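Local coordinates for protein beta-galactosidase (Geobacillus stearothermophilus, PDB 4OIF) that probably hydrolyses terminal non-reducing beta-D-galactose residues of beta-D-galactosides as a zinc-containing, homotrimeric family 42 glycoside hydrolase, at residues Q608-M611 with E612-D615. Residues are numbered along the deposited sequence; the frame is centred on the assembly and turned at random.
Sequences QELM and EKLD
Gln608 and Glu612, one helical turn apart, lie obliquely against each other: Gln608 NE2 is 4.0 Å from OE2 of Glu612, and the two flat groups are turned 77° apart, a loose approach. CG of Glu612 stands 3.6 Å from Gln608 O, the carbonyl that accepts the 2.9 Å bond from Glu612 N. With its CG anti to the backbone N (chi1 -170°) and a bend at chi2, Gln608 turns its amide end toward the carboxylate, while its OE1 is held by NE of Arg452. The i to i+4 ladder continues: Lys613 N bonds Glu609 O at 2.9 Å, and Leu614 N bonds Leu610 O with an N-H...O angle of 146°, more bent than the other two. CB of Leu614 also packs on that oxygen, 3.3 Å away. On the inner face Leu610 rests on Tyr592, Thr496, Val498 and Leu470, the last also touched by Leu614, so this face seats on neighbouring strands 470-473, 496-500 and 589-594 of the ten-stranded sheet. Glu609 OE2 forms a salt bridge with Arg546 NE. At Asp615 phi turns positive and helix 600-613 terminates in a Schellman motif, its C-terminal end packed against that sheet of the trimerisation domain.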
loop_
_atom_site.group_PDB
_atom_site.type_symbol
_atom_site.label_atom_id
_atom_site.label_comp_id
_atom_site.label_asym_id
_atom_site.label_seq_id
_atom_site.Cartn_x
_atom_site.Cartn_y
_atom_site.Cartn_z
ATOM N N GLN A 608 40.903 -3.087 9.001
ATOM C CA GLN A 608 42.079 -3.932 8.885
ATOM C C GLN A 608 43.209 -3.237 9.587
ATOM O O GLN A 608 43.949 -3.851 10.383
ATOM C CB GLN A 608 42.458 -4.195 7.431
ATOM C CG GLN A 608 43.521 -5.268 7.288
ATOM C CD GLN A 608 43.049 -6.614 7.830
ATOM O OE1 GLN A 608 41.864 -6.956 7.738
ATOM N NE2 GLN A 608 43.972 -7.379 8.410
ATOM N N GLU A 609 43.331 -1.943 9.292
ATOM C CA GLU A 609 44.333 -1.132 9.973
ATOM C C GLU A 609 44.122 -1.140 11.470
ATOM O O GLU A 609 45.088 -1.245 12.229
ATOM C CB GLU A 609 44.328 0.300 9.462
ATOM C CG GLU A 609 44.961 0.440 8.105
ATOM C CD GLU A 609 45.962 1.560 8.069
ATOM O OE1 GLU A 609 46.153 2.203 9.125
ATOM O OE2 GLU A 609 46.544 1.802 6.990
ATOM N N LEU A 610 42.872 -1.033 11.909
ATOM C CA LEU A 610 42.663 -1.104 13.363
ATOM C C LEU A 610 43.026 -2.484 13.958
ATOM O O LEU A 610 43.451 -2.571 15.109
ATOM C CB LEU A 610 41.222 -0.740 13.722
ATOM C CG LEU A 610 40.997 0.775 13.758
ATOM C CD1 LEU A 610 39.540 1.127 14.072
ATOM C CD2 LEU A 610 41.941 1.438 14.766
ATOM N N MET A 611 42.873 -3.550 13.174
ATOM C CA MET A 611 43.158 -4.917 13.627
ATOM C C MET A 611 44.660 -5.145 13.758
ATOM O O MET A 611 45.124 -5.835 14.666
ATOM C CB MET A 611 42.584 -5.957 12.656
ATOM C CG MET A 611 41.073 -6.157 12.651
ATOM S SD MET A 611 40.585 -7.055 11.149
ATOM C CE MET A 611 38.799 -6.922 11.208
ATOM N N GLU A 612 45.423 -4.595 12.823
ATOM C CA GLU A 612 46.866 -4.672 12.941
ATOM C C GLU A 612 47.319 -3.804 14.111
ATOM O O GLU A 612 48.096 -4.247 14.957
ATOM C CB GLU A 612 47.531 -4.251 11.634
ATOM C CG GLU A 612 47.274 -5.243 10.505
ATOM C CD GLU A 612 47.659 -4.711 9.138
ATOM O OE1 GLU A 612 48.107 -3.548 9.051
ATOM O OE2 GLU A 612 47.503 -5.458 8.147
ATOM N N LYS A 613 46.796 -2.582 14.173
ATOM C CA LYS A 613 47.164 -1.634 15.217
ATOM C C LYS A 613 46.925 -2.185 16.622
ATOM O O LYS A 613 47.761 -2.030 17.504
ATOM C CB LYS A 613 46.391 -0.330 15.031
ATOM C CG LYS A 613 46.977 0.867 15.759
ATOM C CD LYS A 613 46.229 2.147 15.375
ATOM C CE LYS A 613 47.017 3.393 15.747
ATOM N NZ LYS A 613 47.407 3.377 17.186
ATOM N N LEU A 614 45.792 -2.847 16.818
ATOM C CA LEU A 614 45.404 -3.317 18.140
ATOM C C LEU A 614 45.653 -4.801 18.354
ATOM O O LEU A 614 45.278 -5.349 19.398
ATOM C CB LEU A 614 43.926 -3.028 18.384
ATOM C CG LEU A 614 43.553 -1.565 18.305
ATOM C CD1 LEU A 614 42.079 -1.417 18.619
ATOM C CD2 LEU A 614 44.413 -0.800 19.288
ATOM N N ASP A 615 46.274 -5.449 17.375
ATOM C CA ASP A 615 46.542 -6.880 17.472
ATOM C C ASP A 615 45.252 -7.667 17.721
ATOM O O ASP A 615 45.135 -8.398 18.703
ATOM C CB ASP A 615 47.566 -7.159 18.580
ATOM C CG ASP A 615 48.024 -8.612 18.607
ATOM O OD1 ASP A 615 48.124 -9.236 17.527
ATOM O OD2 ASP A 615 48.269 -9.135 19.713
#